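Local coordinates for protein peptidyl-prolyl cis-trans isomerase cyclophilin-type (Toxoplasma gondii, PDB 3BO7) that probably catalyses the cis-trans isomerisation of peptidyl-proline bonds and so assists protein folding, as a member of the cyclophilin family, at residues Ile20-Asp25 with Asp32-Leu37. Numbering follows the deposited sequence.
Sequences IELHAD and DSFLRL. With EDO (1,2-ethanediol), chain N.
The ring of F34 meets L22 obliquely, with CD1 of L22 4.5 Å from CD2 of F34. Two aromatic rings also neighbour F34: F43 stacks on it, and F136 of strand 135-141 meets it with the planes at about 55°. The guanidinium of R36, a flat group on the helix, holds D32 OD1 and an ethanediol oxygen at its edge. This is the cyclophilin β-barrel with a helix packed against one end: after strand 16-22 the chain makes an inverse gamma turn centred on H23, continues through a loop and enters helix 28-39, which packs back against the strand.

L22 supplies about half of the 122 Å² buried, and L35 and F34 share most of the rest; L22 and L35 reach toward each other tip to tip. A single methyl, CD1 of L22, sits 3.8 Å from CG of L35 and is nearly as close to both L35 methyls, so it faces the whole fork of that side chain. In each leucine CG stands anti to the carbonyl carbon (chi1 near -65° in both), which places CG beside the backbone N and, with CB already turned toward the partner, lets the two ends meet. No hydrogen bond crosses here; the contact is apolar and buried, and L9 of strand 7-13 touches L22, F34 and L35 alike.

On the helix, R36 grips D32 one turn earlier side-on, with NE and NH2 each taking a separate carboxylate oxygen. R36 NH2 lies 2.8 Å from D32 OD2, a salt bridge, while the hydrogen bond from R36 NE to D32 OD1 spans 3.0 Å and is almost straight at 175°. Both oxygens are approached from above the carboxylate plane. The remaining terminal nitrogen, NH1 of R36, donates to O2 of the ethanediol, probably a crystallisation additive, at 3.0 Å.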
loop_
_atom_site.group_PDB
_atom_site.type_symbol
_atom_site.label_atom_id
_atom_site.label_comp_id
_atom_site.label_asym_id
_atom_site.label_seq_id
_atom_site.Cartn_x
_atom_site.Cartn_y
_atom_site.Cartn_z
ATOM N N ILE A 20 3.529 0.788 -10.303
ATOM C CA ILE A 20 3.038 1.851 -9.438
ATOM C C ILE A 20 3.786 3.169 -9.636
ATOM O O ILE A 20 5.009 3.200 -9.723
ATOM C CB ILE A 20 3.048 1.390 -7.937
ATOM C CG1 ILE A 20 1.870 0.438 -7.678
ATOM C CG2 ILE A 20 3.020 2.585 -6.978
ATOM C CD1 ILE A 20 2.007 -0.383 -6.446
ATOM N N GLU A 21 3.011 4.245 -9.729
ATOM C CA GLU A 21 3.527 5.598 -9.678
ATOM C C GLU A 21 3.303 6.175 -8.287
ATOM O O GLU A 21 2.192 6.121 -7.754
ATOM C CB GLU A 21 2.810 6.453 -10.708
ATOM C CG GLU A 21 3.153 7.926 -10.653
ATOM C CD GLU A 21 2.494 8.693 -11.766
ATOM O OE1 GLU A 21 1.247 8.798 -11.775
ATOM O OE2 GLU A 21 3.223 9.188 -12.645
ATOM N N LEU A 22 4.359 6.740 -7.708
ATOM C CA LEU A 22 4.259 7.408 -6.421
ATOM C C LEU A 22 4.180 8.927 -6.577
ATOM O O LEU A 22 5.014 9.525 -7.247
ATOM C CB LEU A 22 5.452 7.029 -5.543
ATOM C CG LEU A 22 5.605 5.581 -5.079
ATOM C CD1 LEU A 22 6.800 5.517 -4.168
ATOM C CD2 LEU A 22 4.378 5.064 -4.355
ATOM N N HIS A 23 3.187 9.545 -5.940
ATOM C CA HIS A 23 3.021 11.001 -5.976
ATOM C C HIS A 23 3.907 11.732 -4.960
ATOM O O HIS A 23 3.413 12.405 -4.055
ATOM C CB HIS A 23 1.559 11.386 -5.760
ATOM C CG HIS A 23 0.610 10.691 -6.679
ATOM N ND1 HIS A 23 0.702 10.781 -8.052
ATOM C CD2 HIS A 23 -0.462 9.907 -6.423
ATOM C CE1 HIS A 23 -0.269 10.075 -8.601
ATOM N NE2 HIS A 23 -0.991 9.535 -7.635
ATOM N N ALA A 24 5.219 11.595 -5.140
ATOM C CA ALA A 24 6.235 12.270 -4.330
ATOM C C ALA A 24 6.112 13.789 -4.353
ATOM O O ALA A 24 6.670 14.478 -3.485
ATOM C CB ALA A 24 7.609 11.857 -4.800
ATOM N N ASP A 25 5.392 14.302 -5.351
ATOM C CA ASP A 25 5.138 15.732 -5.480
ATOM C C ASP A 25 4.049 16.249 -4.525
ATOM O O ASP A 25 4.095 17.410 -4.097
ATOM C CB ASP A 25 4.814 16.108 -6.937
ATOM C CG ASP A 25 3.654 15.300 -7.532
ATOM O OD1 ASP A 25 3.386 14.161 -7.096
ATOM O OD2 ASP A 25 3.012 15.815 -8.469
ATOM N N ASP A 32 8.582 8.877 0.456
ATOM C CA ASP A 32 9.919 8.727 1.026
ATOM C C ASP A 32 10.008 7.556 2.002
ATOM O O ASP A 32 10.871 6.685 1.862
ATOM C CB ASP A 32 10.341 10.018 1.715
ATOM C CG ASP A 32 11.829 10.119 1.891
ATOM O OD1 ASP A 32 12.550 9.194 1.446
ATOM O OD2 ASP A 32 12.280 11.132 2.471
ATOM N N SER A 33 9.105 7.528 2.978
ATOM C CA SER A 33 9.029 6.424 3.934
ATOM C C SER A 33 8.971 5.082 3.224
ATOM O O SER A 33 9.716 4.155 3.572
ATOM C CB SER A 33 7.805 6.582 4.844
ATOM O OG SER A 33 7.685 5.475 5.718
ATOM N N PHE A 34 8.082 4.988 2.232
ATOM C CA PHE A 34 7.813 3.739 1.530
ATOM C C PHE A 34 9.071 3.249 0.812
ATOM O O PHE A 34 9.419 2.063 0.886
ATOM C CB PHE A 34 6.656 3.940 0.541
ATOM C CG PHE A 34 6.102 2.657 -0.031
ATOM C CD1 PHE A 34 5.096 1.961 0.632
ATOM C CD2 PHE A 34 6.584 2.144 -1.234
ATOM C CE1 PHE A 34 4.570 0.771 0.105
ATOM C CE2 PHE A 34 6.067 0.948 -1.763
ATOM C CZ PHE A 34 5.059 0.266 -1.086
ATOM N N LEU A 35 9.749 4.183 0.135
ATOM C CA LEU A 35 10.955 3.906 -0.640
ATOM C C LEU A 35 12.127 3.576 0.264
ATOM O O LEU A 35 12.936 2.703 -0.058
ATOM C CB LEU A 35 11.281 5.071 -1.599
ATOM C CG LEU A 35 10.282 5.274 -2.759
ATOM C CD1 LEU A 35 10.436 6.638 -3.427
ATOM C CD2 LEU A 35 10.371 4.164 -3.806
ATOM N N ARG A 36 12.211 4.249 1.405
ATOM C CA ARG A 36 13.215 3.882 2.415
ATOM C C ARG A 36 13.023 2.449 2.929
ATOM O O ARG A 36 14.004 1.763 3.229
ATOM C CB ARG A 36 13.245 4.881 3.571
ATOM C CG ARG A 36 13.812 6.249 3.189
ATOM C CD ARG A 36 13.980 7.147 4.387
ATOM N NE ARG A 36 13.914 8.562 4.032
ATOM C CZ ARG A 36 14.458 9.539 4.753
ATOM N NH1 ARG A 36 15.125 9.248 5.860
ATOM N NH2 ARG A 36 14.347 10.808 4.370
ATOM N N LEU A 37 11.769 1.997 2.995
ATOM C CA LEU A 37 11.435 0.632 3.418
ATOM C C LEU A 37 11.698 -0.373 2.307
ATOM O O LEU A 37 12.208 -1.466 2.569
ATOM C CB LEU A 37 9.970 0.534 3.880
ATOM C CG LEU A 37 9.558 1.197 5.201
ATOM C CD1 LEU A 37 8.053 1.131 5.373
ATOM C CD2 LEU A 37 10.259 0.568 6.387
HETATM C C1 EDO N . 14.483 12.486 7.573
HETATM O O1 EDO N . 13.467 12.513 8.583
HETATM C C2 EDO N . 15.774 11.960 8.193
HETATM O O2 EDO N . 16.637 11.415 7.185
#